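Local structure of DNA photolyase (4U63) at residues W355-M360 against R437-E442; K335-G340 against E384-D389; G340-G343 against V347-G350; D430-Y435 against L446-I451. The protein probably repairs ultraviolet-induced cyclobutane pyrimidine dimers in DNA with light, using FAD and a methenyltetrahydrofolate antenna chromophore. All blocks are in the same frame, centred on the assembly; numbering follows the deposited sequence.

Contact 1 of 4, residues W355-M360 against R437-E442. With MHF (5,10-methenyl-6,7,8-trihydrofolic acid), chain B.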
# COMPACT_ATOMS: atom_id res chain seq x y z
N TRP A 355 5.06 1.97 -13.88
CA TRP A 355 6.48 2.24 -14.06
C TRP A 355 6.81 3.72 -13.87
O TRP A 355 7.83 4.05 -13.25
CB TRP A 355 6.94 1.77 -15.44
CG TRP A 355 8.41 1.69 -15.60
CD1 TRP A 355 9.19 2.45 -16.41
CD2 TRP A 355 9.29 0.79 -14.92
NE1 TRP A 355 10.50 2.09 -16.29
CE2 TRP A 355 10.60 1.06 -15.38
CE3 TRP A 355 9.11 -0.23 -13.98
CZ2 TRP A 355 11.71 0.35 -14.93
CZ3 TRP A 355 10.23 -0.93 -13.52
CH2 TRP A 355 11.51 -0.64 -14.00
N GLN A 356 5.96 4.60 -14.39
CA GLN A 356 6.22 6.05 -14.37
C GLN A 356 5.95 6.71 -13.03
O GLN A 356 6.72 7.56 -12.60
CB GLN A 356 5.39 6.76 -15.44
CG GLN A 356 5.79 8.21 -15.64
CD GLN A 356 4.93 8.94 -16.65
OE1 GLN A 356 4.00 8.37 -17.23
NE2 GLN A 356 5.23 10.22 -16.86
N HIS A 357 4.83 6.35 -12.39
CA HIS A 357 4.35 7.05 -11.20
C HIS A 357 4.32 6.23 -9.90
O HIS A 357 3.98 6.77 -8.83
CB HIS A 357 2.94 7.59 -11.47
CG HIS A 357 2.90 8.67 -12.51
ND1 HIS A 357 1.87 8.79 -13.41
CD2 HIS A 357 3.78 9.66 -12.80
CE1 HIS A 357 2.10 9.82 -14.20
NE2 HIS A 357 3.25 10.37 -13.85
N GLY A 358 4.66 4.95 -9.97
CA GLY A 358 4.68 4.11 -8.78
C GLY A 358 3.31 3.75 -8.25
O GLY A 358 3.18 3.37 -7.09
N THR A 359 2.29 3.86 -9.09
CA THR A 359 0.94 3.50 -8.71
C THR A 359 0.13 3.13 -9.94
O THR A 359 0.56 3.36 -11.06
CB THR A 359 0.25 4.64 -7.93
OG1 THR A 359 -0.93 4.15 -7.30
CG2 THR A 359 -0.08 5.83 -8.84
N MET A 360 -1.05 2.58 -9.72
CA MET A 360 -1.93 2.22 -10.81
C MET A 360 -3.36 2.34 -10.33
O MET A 360 -3.68 2.01 -9.18
CB MET A 360 -1.64 0.79 -11.28
CG MET A 360 -2.32 0.41 -12.59
SD MET A 360 -2.18 -1.34 -13.02
CE MET A 360 -0.42 -1.60 -12.83
N ARG A 437 -4.50 6.94 -24.08
CA ARG A 437 -3.72 7.99 -24.76
C ARG A 437 -2.69 8.66 -23.85
O ARG A 437 -1.62 9.08 -24.33
CB ARG A 437 -4.65 9.06 -25.35
CG ARG A 437 -5.47 8.55 -26.52
CD ARG A 437 -6.09 9.67 -27.34
NE ARG A 437 -7.07 9.08 -28.26
CZ ARG A 437 -8.34 8.85 -27.97
NH1 ARG A 437 -9.15 8.29 -28.87
NH2 ARG A 437 -8.83 9.18 -26.78
N ARG A 438 -3.00 8.75 -22.56
CA ARG A 438 -2.10 9.35 -21.58
C ARG A 438 -0.84 8.52 -21.42
O ARG A 438 0.27 9.07 -21.40
CB ARG A 438 -2.81 9.49 -20.24
CG ARG A 438 -1.98 10.10 -19.12
CD ARG A 438 -2.87 10.41 -17.93
NE ARG A 438 -3.88 11.40 -18.29
CZ ARG A 438 -5.13 11.46 -17.82
NH1 ARG A 438 -5.59 10.57 -16.93
NH2 ARG A 438 -5.94 12.42 -18.25
N PHE A 439 -1.00 7.21 -21.30
CA PHE A 439 0.13 6.31 -21.04
C PHE A 439 0.65 5.50 -22.23
O PHE A 439 1.72 4.91 -22.14
CB PHE A 439 -0.23 5.40 -19.88
CG PHE A 439 -0.42 6.16 -18.59
CD1 PHE A 439 0.66 6.69 -17.93
CD2 PHE A 439 -1.69 6.36 -18.07
CE1 PHE A 439 0.51 7.41 -16.77
CE2 PHE A 439 -1.86 7.08 -16.90
CZ PHE A 439 -0.77 7.60 -16.24
N VAL A 440 -0.10 5.49 -23.33
CA VAL A 440 0.33 4.88 -24.58
C VAL A 440 0.15 5.97 -25.66
O VAL A 440 -0.71 5.85 -26.54
CB VAL A 440 -0.46 3.59 -24.90
CG1 VAL A 440 0.23 2.80 -26.00
CG2 VAL A 440 -0.63 2.72 -23.66
N PRO A 441 0.97 7.05 -25.58
CA PRO A 441 0.81 8.21 -26.47
C PRO A 441 1.03 7.92 -27.95
O PRO A 441 0.55 8.66 -28.79
CB PRO A 441 1.86 9.20 -25.95
CG PRO A 441 2.91 8.33 -25.35
CD PRO A 441 2.13 7.24 -24.69
N GLU A 442 1.75 6.85 -28.28
CA GLU A 442 1.87 6.42 -29.68
C GLU A 442 0.53 6.06 -30.34
O GLU A 442 0.44 6.02 -31.55
CB GLU A 442 2.84 5.25 -29.81
CG GLU A 442 2.45 4.00 -29.06
CD GLU A 442 3.08 3.93 -27.68
OE1 GLU A 442 2.97 4.91 -26.92
OE2 GLU A 442 3.68 2.88 -27.37
N1 MHF B . 9.24 1.14 -9.55
C2 MHF B . 8.62 1.96 -10.40
NA2 MHF B . 7.35 2.32 -10.12
N3 MHF B . 9.24 2.47 -11.52
C4 MHF B . 10.50 2.12 -11.83
O4 MHF B . 11.07 2.56 -12.84
C4A MHF B . 11.20 1.21 -10.92
N5 MHF B . 12.48 0.72 -11.12
C6 MHF B . 12.97 -0.49 -10.45
C7 MHF B . 12.56 -0.36 -8.98
N8 MHF B . 11.12 -0.11 -8.87
C8A MHF B . 10.49 0.71 -9.74
C9 MHF B . 14.47 -0.52 -10.77
N10 MHF B . 14.73 0.73 -11.51
C11 MHF B . 13.45 1.17 -12.06
C12 MHF B . 18.00 1.06 -14.18
C13 MHF B . 16.71 1.30 -14.66
C14 MHF B . 15.61 1.18 -13.82
C15 MHF B . 15.79 0.82 -12.47
C16 MHF B . 17.07 0.62 -11.98
C17 MHF B . 18.17 0.73 -12.83
C MHF B . 19.21 1.20 -15.06
O MHF B . 20.31 1.18 -14.52
N MHF B . 19.07 1.41 -16.38
CA MHF B . 20.16 1.73 -17.29
CB MHF B . 20.40 0.62 -18.32
CG MHF B . 20.08 -0.78 -17.80
CD MHF B . 18.61 -1.14 -17.77
OE1 MHF B . 17.77 -0.38 -18.31
OE2 MHF B . 18.27 -2.19 -17.20
CT MHF B . 19.85 3.02 -18.00
O1 MHF B . 20.54 4.03 -17.73
O2 MHF B . 18.92 3.06 -18.85
O HOH W 1 2.31 10.00 -18.97

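Contact 2 of 4, residues K335-G340 against E384-D389. With MHF (5,10-methenyl-6,7,8-trihydrofolic acid), chain B.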
# COMPACT_ATOMS: atom_id res chain seq x y z
N LYS A 335 7.87 -10.77 -18.94
CA LYS A 335 8.61 -9.54 -19.20
C LYS A 335 7.79 -8.55 -20.04
O LYS A 335 7.77 -7.35 -19.73
CB LYS A 335 9.97 -9.83 -19.86
CG LYS A 335 11.02 -10.34 -18.88
CD LYS A 335 12.35 -10.54 -19.58
CE LYS A 335 13.32 -11.35 -18.73
NZ LYS A 335 14.56 -11.65 -19.49
N ALA A 336 7.11 -9.04 -21.07
CA ALA A 336 6.26 -8.17 -21.89
C ALA A 336 5.19 -7.51 -21.03
O ALA A 336 4.91 -6.32 -21.18
CB ALA A 336 5.62 -8.94 -23.03
N TRP A 337 4.61 -8.28 -20.11
CA TRP A 337 3.64 -7.75 -19.16
C TRP A 337 4.24 -6.63 -18.29
O TRP A 337 3.68 -5.52 -18.21
CB TRP A 337 3.06 -8.91 -18.32
CG TRP A 337 2.06 -8.51 -17.27
CD1 TRP A 337 0.73 -8.27 -17.45
CD2 TRP A 337 2.31 -8.33 -15.87
NE1 TRP A 337 0.14 -7.92 -16.27
CE2 TRP A 337 1.08 -7.96 -15.27
CE3 TRP A 337 3.45 -8.44 -15.06
CZ2 TRP A 337 0.96 -7.70 -13.90
CZ3 TRP A 337 3.33 -8.17 -13.70
CH2 TRP A 337 2.09 -7.81 -13.13
N THR A 338 5.40 -6.89 -17.67
CA THR A 338 6.03 -5.90 -16.78
C THR A 338 6.35 -4.59 -17.51
O THR A 338 6.32 -3.53 -16.91
CB THR A 338 7.33 -6.40 -16.10
OG1 THR A 338 8.34 -6.68 -17.09
CG2 THR A 338 7.06 -7.65 -15.23
N ARG A 339 6.66 -4.69 -18.80
CA ARG A 339 7.02 -3.53 -19.63
C ARG A 339 5.83 -2.82 -20.28
O ARG A 339 6.02 -1.79 -20.95
CB ARG A 339 7.96 -3.99 -20.73
CG ARG A 339 9.29 -4.50 -20.22
CD ARG A 339 9.99 -5.32 -21.27
NE ARG A 339 11.30 -5.77 -20.81
CZ ARG A 339 12.04 -6.69 -21.41
NH1 ARG A 339 11.62 -7.30 -22.52
NH2 ARG A 339 13.22 -7.02 -20.89
N GLY A 340 4.63 -3.35 -20.11
CA GLY A 340 3.48 -2.83 -20.82
C GLY A 340 3.64 -2.96 -22.32
O GLY A 340 3.40 -1.99 -23.06
N GLU A 384 2.46 -10.42 -7.99
CA GLU A 384 2.54 -9.89 -6.63
C GLU A 384 3.93 -9.32 -6.34
O GLU A 384 4.06 -8.20 -5.81
CB GLU A 384 2.17 -11.01 -5.63
CG GLU A 384 1.88 -10.54 -4.21
CD GLU A 384 3.11 -10.39 -3.32
OE1 GLU A 384 4.19 -10.91 -3.64
OE2 GLU A 384 2.98 -9.73 -2.26
N LYS A 385 4.97 -10.08 -6.69
CA LYS A 385 6.35 -9.65 -6.48
C LYS A 385 6.70 -8.42 -7.31
O LYS A 385 7.38 -7.53 -6.83
CB LYS A 385 7.35 -10.77 -6.79
CG LYS A 385 7.33 -11.88 -5.76
CD LYS A 385 8.42 -12.92 -5.98
CE LYS A 385 8.28 -14.08 -5.00
NZ LYS A 385 6.99 -14.79 -5.10
N TRP A 386 6.22 -8.36 -8.55
CA TRP A 386 6.47 -7.19 -9.40
C TRP A 386 5.84 -5.94 -8.77
O TRP A 386 6.49 -4.90 -8.67
CB TRP A 386 5.91 -7.38 -10.82
CG TRP A 386 6.14 -6.17 -11.69
CD1 TRP A 386 5.21 -5.24 -12.08
CD2 TRP A 386 7.39 -5.74 -12.24
NE1 TRP A 386 5.80 -4.26 -12.85
CE2 TRP A 386 7.14 -4.54 -12.97
CE3 TRP A 386 8.68 -6.24 -12.21
CZ2 TRP A 386 8.15 -3.85 -13.65
CZ3 TRP A 386 9.70 -5.55 -12.90
CH2 TRP A 386 9.41 -4.37 -13.60
N PHE A 387 4.60 -6.08 -8.31
CA PHE A 387 3.91 -4.98 -7.63
C PHE A 387 4.64 -4.55 -6.36
O PHE A 387 4.73 -3.37 -6.06
CB PHE A 387 2.46 -5.38 -7.28
CG PHE A 387 1.46 -5.13 -8.38
CD1 PHE A 387 1.82 -5.11 -9.74
CD2 PHE A 387 0.13 -4.92 -8.06
CE1 PHE A 387 0.87 -4.89 -10.72
CE2 PHE A 387 -0.82 -4.69 -9.05
CZ PHE A 387 -0.45 -4.67 -10.38
N ARG A 388 5.16 -5.52 -5.61
CA ARG A 388 5.95 -5.24 -4.41
C ARG A 388 7.14 -4.33 -4.68
O ARG A 388 7.50 -3.51 -3.84
CB ARG A 388 6.45 -6.54 -3.75
CG ARG A 388 5.75 -6.89 -2.46
CD ARG A 388 6.04 -8.33 -2.00
NE ARG A 388 7.42 -8.74 -2.27
CZ ARG A 388 7.81 -10.00 -2.50
NH1 ARG A 388 6.94 -11.02 -2.51
NH2 ARG A 388 9.10 -10.26 -2.73
N ASP A 389 7.76 -4.47 -5.86
CA ASP A 389 8.94 -3.69 -6.21
C ASP A 389 8.61 -2.33 -6.82
O ASP A 389 9.48 -1.43 -6.82
CB ASP A 389 9.83 -4.47 -7.20
CG ASP A 389 11.25 -3.90 -7.30
OD1 ASP A 389 11.86 -3.53 -6.26
OD2 ASP A 389 11.78 -3.82 -8.41
N1 MHF B . 9.24 1.14 -9.55
C2 MHF B . 8.62 1.96 -10.40
NA2 MHF B . 7.35 2.32 -10.12
N3 MHF B . 9.24 2.47 -11.52
C4 MHF B . 10.50 2.12 -11.83
O4 MHF B . 11.07 2.56 -12.84
C4A MHF B . 11.20 1.21 -10.92
N5 MHF B . 12.48 0.72 -11.12
C6 MHF B . 12.97 -0.49 -10.45
C7 MHF B . 12.56 -0.36 -8.98
N8 MHF B . 11.12 -0.11 -8.87
C8A MHF B . 10.49 0.71 -9.74
C9 MHF B . 14.47 -0.52 -10.77
N10 MHF B . 14.73 0.73 -11.51
C11 MHF B . 13.45 1.17 -12.06
C12 MHF B . 18.00 1.06 -14.18
C13 MHF B . 16.71 1.30 -14.66
C14 MHF B . 15.61 1.18 -13.82
C15 MHF B . 15.79 0.82 -12.47
C16 MHF B . 17.07 0.62 -11.98
C17 MHF B . 18.17 0.73 -12.83
C MHF B . 19.21 1.20 -15.06
O MHF B . 20.31 1.18 -14.52
N MHF B . 19.07 1.41 -16.38
CA MHF B . 20.16 1.73 -17.29
CB MHF B . 20.40 0.62 -18.32
CG MHF B . 20.08 -0.78 -17.80
CD MHF B . 18.61 -1.14 -17.77
OE1 MHF B . 17.77 -0.38 -18.31
OE2 MHF B . 18.27 -2.19 -17.20
CT MHF B . 19.85 3.02 -18.00
O1 MHF B . 20.54 4.03 -17.73
O2 MHF B . 18.92 3.06 -18.85
O HOH W 2 5.28 -1.97 -14.73

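Contact 3 of 4, residues G340-G343 against V347-G350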
# COMPACT_ATOMS: atom_id res chain seq x y z
N GLY A 340 4.63 -3.35 -20.11
CA GLY A 340 3.48 -2.83 -20.82
C GLY A 340 3.64 -2.96 -22.32
O GLY A 340 3.40 -1.99 -23.06
N MET A 341 4.05 -4.14 -22.78
CA MET A 341 4.17 -4.45 -24.20
C MET A 341 3.37 -5.70 -24.57
O MET A 341 3.84 -6.56 -25.32
CB MET A 341 5.65 -4.64 -24.58
CG MET A 341 6.50 -3.39 -24.41
SD MET A 341 6.11 -2.08 -25.59
CE MET A 341 6.62 -2.87 -27.11
N THR A 342 2.14 -5.79 -24.05
CA THR A 342 1.26 -6.91 -24.32
C THR A 342 0.48 -6.76 -25.63
O THR A 342 -0.02 -7.75 -26.16
CB THR A 342 0.25 -7.10 -23.18
OG1 THR A 342 -0.66 -5.98 -23.15
CG2 THR A 342 0.98 -7.22 -21.84
N GLY A 343 0.36 -5.53 -26.14
CA GLY A 343 -0.45 -5.25 -27.33
C GLY A 343 -1.92 -5.03 -27.02
O GLY A 343 -2.72 -4.83 -27.94
N VAL A 347 -4.11 -2.69 -20.72
CA VAL A 347 -3.13 -3.40 -19.90
C VAL A 347 -1.81 -2.63 -19.94
O VAL A 347 -1.21 -2.35 -18.91
CB VAL A 347 -2.93 -4.85 -20.39
CG1 VAL A 347 -1.78 -5.54 -19.66
CG2 VAL A 347 -4.22 -5.63 -20.22
N ASP A 348 -1.39 -2.29 -21.15
CA ASP A 348 -0.13 -1.56 -21.34
C ASP A 348 -0.14 -0.20 -20.65
O ASP A 348 0.84 0.18 -20.01
CB ASP A 348 0.20 -1.48 -22.82
CG ASP A 348 0.52 -2.85 -23.41
OD1 ASP A 348 0.76 -3.80 -22.63
OD2 ASP A 348 0.53 -2.98 -24.64
N ALA A 349 -1.25 0.52 -20.76
CA ALA A 349 -1.40 1.79 -20.06
C ALA A 349 -1.17 1.64 -18.55
O ALA A 349 -0.42 2.40 -17.95
CB ALA A 349 -2.76 2.40 -20.35
N GLY A 350 -1.81 0.63 -17.94
CA GLY A 350 -1.63 0.36 -16.52
C GLY A 350 -0.20 0.08 -16.12
O GLY A 350 0.32 0.67 -15.16

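Contact 4 of 4, residues D430-Y435 against L446-I451. With SO4 (sulfate ion), chain K.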
# COMPACT_ATOMS: atom_id res chain seq x y z
N ASP A 430 -12.97 3.09 -20.03
CA ASP A 430 -12.18 4.14 -20.68
C ASP A 430 -12.65 4.36 -22.13
O ASP A 430 -11.87 4.32 -23.09
CB ASP A 430 -10.69 3.75 -20.62
CG ASP A 430 -9.76 4.87 -21.07
OD1 ASP A 430 -9.98 6.03 -20.68
OD2 ASP A 430 -8.77 4.57 -21.79
N GLY A 431 -13.96 4.61 -22.28
CA GLY A 431 -14.61 4.64 -23.59
C GLY A 431 -13.99 5.57 -24.62
O GLY A 431 -13.84 5.21 -25.78
N ASP A 432 -13.63 6.78 -24.19
CA ASP A 432 -13.01 7.75 -25.08
C ASP A 432 -11.52 7.51 -25.28
O ASP A 432 -10.92 8.13 -26.16
CB ASP A 432 -13.27 9.19 -24.59
CG ASP A 432 -14.74 9.57 -24.64
OD1 ASP A 432 -15.52 8.91 -25.35
OD2 ASP A 432 -15.12 10.54 -23.95
N GLY A 433 -10.93 6.62 -24.48
CA GLY A 433 -9.53 6.24 -24.62
C GLY A 433 -8.54 7.20 -23.97
O GLY A 433 -7.34 7.11 -24.23
N ASP A 434 -9.02 8.11 -23.13
CA ASP A 434 -8.16 9.14 -22.52
C ASP A 434 -7.06 8.59 -21.63
O ASP A 434 -5.95 9.09 -21.64
CB ASP A 434 -9.00 10.16 -21.74
CG ASP A 434 -9.90 10.99 -22.63
OD1 ASP A 434 -9.65 11.05 -23.86
OD2 ASP A 434 -10.86 11.58 -22.12
N TYR A 435 -7.36 7.56 -20.85
CA TYR A 435 -6.33 6.92 -20.02
C TYR A 435 -5.29 6.23 -20.91
O TYR A 435 -4.09 6.36 -20.68
CB TYR A 435 -6.98 5.93 -19.07
CG TYR A 435 -6.04 5.13 -18.19
CD1 TYR A 435 -5.46 5.69 -17.05
CD2 TYR A 435 -5.77 3.79 -18.47
CE1 TYR A 435 -4.63 4.94 -16.22
CE2 TYR A 435 -4.94 3.04 -17.66
CZ TYR A 435 -4.37 3.61 -16.54
OH TYR A 435 -3.56 2.85 -15.73
N LEU A 446 -5.46 7.52 -32.86
CA LEU A 446 -6.53 6.56 -33.14
C LEU A 446 -7.85 7.04 -32.57
O LEU A 446 -7.90 7.61 -31.48
CB LEU A 446 -6.23 5.18 -32.55
CG LEU A 446 -5.29 4.24 -33.29
CD1 LEU A 446 -5.21 2.94 -32.50
CD2 LEU A 446 -5.74 3.97 -34.73
N GLU A 447 -8.91 6.79 -33.33
CA GLU A 447 -10.27 7.10 -32.92
C GLU A 447 -10.70 6.09 -31.88
O GLU A 447 -10.12 5.01 -31.79
CB GLU A 447 -11.21 7.05 -34.12
CG GLU A 447 -10.90 8.09 -35.19
CD GLU A 447 -11.60 7.82 -36.51
OE1 GLU A 447 -12.20 6.73 -36.68
OE2 GLU A 447 -11.55 8.70 -37.39
N ARG A 448 -11.74 6.43 -31.09
CA ARG A 448 -12.17 5.54 -30.01
C ARG A 448 -12.61 4.16 -30.49
O ARG A 448 -12.49 3.19 -29.75
CB ARG A 448 -13.28 6.18 -29.14
CG ARG A 448 -14.63 6.36 -29.81
CD ARG A 448 -15.67 6.82 -28.79
NE ARG A 448 -16.00 5.78 -27.82
CZ ARG A 448 -16.75 5.96 -26.73
NH1 ARG A 448 -17.00 4.93 -25.91
NH2 ARG A 448 -17.26 7.15 -26.44
N LYS A 449 -13.11 4.08 -31.73
CA LYS A 449 -13.48 2.79 -32.34
C LYS A 449 -12.36 1.75 -32.29
O LYS A 449 -12.63 0.56 -32.16
CB LYS A 449 -13.89 2.98 -33.82
N TYR A 450 -11.11 2.20 -32.39
CA TYR A 450 -9.96 1.30 -32.42
C TYR A 450 -8.92 1.48 -31.30
O TYR A 450 -7.97 0.70 -31.23
CB TYR A 450 -9.25 1.44 -33.76
CG TYR A 450 -10.16 1.19 -34.94
CD1 TYR A 450 -10.79 -0.04 -35.10
CD2 TYR A 450 -10.40 2.19 -35.89
CE1 TYR A 450 -11.64 -0.28 -36.18
CE2 TYR A 450 -11.23 1.96 -36.97
CZ TYR A 450 -11.85 0.73 -37.11
OH TYR A 450 -12.69 0.49 -38.18
N ILE A 451 -9.08 2.49 -30.45
CA ILE A 451 -8.08 2.79 -29.41
C ILE A 451 -7.76 1.58 -28.49
O ILE A 451 -6.62 1.42 -28.08
CB ILE A 451 -8.47 4.05 -28.58
CG1 ILE A 451 -7.31 4.52 -27.68
CG2 ILE A 451 -9.70 3.79 -27.72
CD1 ILE A 451 -6.09 5.02 -28.43
S SO4 K . -18.56 6.49 -22.68
O1 SO4 K . -19.02 7.38 -21.59
O2 SO4 K . -17.28 6.99 -23.21
O3 SO4 K . -18.38 5.12 -22.15
O4 SO4 K . -19.57 6.47 -23.75
O HOH W 3 -13.47 2.85 -27.08

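Contact 1 of 4, residues W355-M360 against R437-E442
Gln356 OE1 accepts a 2.9 Å hydrogen bond from a water and rests 3.6 Å from Phe439 CE1. The contact joins the C-terminal ends of helices 345-357 and 434-439 in the helical FAD-binding domain of the photolyase. The same water donates a weak bond to Arg438 O, so it bridges the two helix ends. The Gln356 side chain is extended, with CG anti to the backbone N (chi1 -170°), and this carries its amide out to Phe439. OE1 sits at the edge of the phenyl ring, near its plane, and the amide plane stands almost perpendicular to that ring, at 84°. The other end of the amide is used too, since NE2 bonds to Asp218. His357 meets the same corner of Phe439, with its CE1 3.9 Å from Phe439 CE1. The two rings touch rim to rim, with neither lying over the other's face. Phe439 also packs edge-to-face with Tyr435 of its own helix. The helix end around 357 serves the antenna as well. Trp355 and Gly358 belong to the pocket of methenyltetrahydrofolate (MHF), and Trp355 O comes within 2.7 Å of MHF N3. Gly358 leaves the helix with positive phi, and its CA lies 3.5 Å from MHF NA2. Met360, two residues on, touches FAD, so this short piece of chain borders both cofactors. MHF O4 stands 2.9 Å above the plane of the Trp355 indole, over its centre.

Contact 2 of 4, residues K335-G340 against E384-D389
Two first torsions set up the meeting of Thr338 and Trp386. Trp386 CG is anti to the backbone N (chi1 179°), which carries the indole across to helix 331-338. Thr338 places OG1 between its backbone N and carbonyl carbon (chi1 64°), leaving CG2 to lie over the indole. The result is a helix-to-helix CH-pi contact inside the FAD-binding domain. Thr338 CB is 3.6 Å from the centroid of the six-membered ring of Trp386, almost along its normal. The hydroxyl is turned back to its own helix, where OG1 donates to Lys335 O at 2.8 Å. That helix ends at Gly340 in a Schellman motif. The Trp337 ring meets the Trp386 indole obliquely, with Trp337 CZ3 3.8 Å from Trp386 CD1. Trp337 CH2 also touches Phe387 CE1, and Phe387 in turn lines the FAD pocket. The nitrogen of Trp337 is engaged by Val368 O. A water in the plane of the Trp386 indole accepts from NE1 and donates to Thr338 O. At the end of helix 380-390 the antenna is gripped by backbone: MHF N8 donates to Asp389 O at 2.9 Å, nearly straight at 176°.

Contact 3 of 4, residues G340-G343 against V347-G350
Thr342 and Asp348 lie alongside each other with their side chains running in opposite directions, so the threonine hydroxyl comes over the aspartate carboxylate. Thr342 OG1 donates to Asp348 OD1 at 2.7 Å from above the carboxylate plane, 45° out of it. The backbone N of Thr342 reaches the same oxygen at 2.8 Å. It arrives on the syn side and closer to the plane, along a fairly straight bond of 163°. Thr342 OG1 sits between its backbone N and carbonyl carbon (chi1 67°), which lets hydroxyl and backbone N grip the same oxygen. Gly343 N bonds to the syn lone pair of Asp348 OD2 at 3.0 Å. With both oxygens engaged, the carboxylate has little freedom to rotate. These donors would be expected to stabilise its negative charge in a buried setting. Tyr473 OH adds a weak bond to OD2. Val347 crosses Thr342 at about a right angle, with its CG1 3.7 Å from Thr342 OG1. Thr342 OG1 also accepts from Tyr344 N, as in an ST turn. The whole is a helix-loop-helix connection, in which an aspartate in the first turns of helix 345-357 binds backbone NH groups of the loop leading into it.

Contact 4 of 4, residues D430-Y435 against L446-I451
Gly433 lies against Ile451, and this is the buried part of the contact. Gly433 CA is 4.0 Å from Ile451 CG2, a bare backbone meeting a branched side chain. Ile451 is itself packed on Val436 and Arg437 of helix 434-439. Gly431 and Arg448 mark the transition to the solvent side. Gly431 offers its carbonyl to one face of the Arg448 guanidinium, with O 3.0 Å from NE. The oxygen lies over that face and is badly placed for the N-H groups, so the peptide lies over the face of the guanidinium without a hydrogen bond to it. A water ties the backbones together here, donating to both Gly431 O and Arg448 O. The outer half is polar and faces solvent. Arg448 CG sits between the backbone N and carbonyl carbon (chi1 69°), and the chain bends again at chi3 to bring the guanidinium beside Asp432. Asp432 OD1 and Arg448 NH2 form a salt bridge at 2.7 Å. The two flat groups are nearly perpendicular, at 83°, so the contact is through one nitrogen and one oxygen. NH2 also gives a weak hydrogen bond to sulfate O2 at 3.2 Å, and this ion probably came from the crystallisation liquor. Within 430-435, Asp430 OD1 accepts from Tyr435 N at 3.0 Å and Gly433 N bonds to Asp430 O. Residues 430-435 link two helices: a type I beta turn from Asp430 to Gly433 follows helix 422-429 and ends at the N-cap of helix 434-439.

In the fold
All four contacts lie in the helical FAD-binding domain. Contacts 2 and 3 are buried, and contacts 1 and 4 partly buried. Contacts 1 and 3 share helix 345-357, contacts 1 and 4 share helix 434-439, and contacts 2 and 3 share Gly340. Chemistry follows position. Contact 2 is largely aromatic beside the cofactors, and contact 3 holds a buried carboxylate, probably charged, with hydrogen bonds. Contact 1 mixes aromatic edges with a water bridge, whereas contact 4 puts its salt bridge at the surface. Contacts 1 and 2 both touch the antenna and meet directly, Trp355 CZ3 lying 3.5 Å from Trp386 CH2. Tyr435 of contact 4 packs on Ala349 and Gly350 of contact 3.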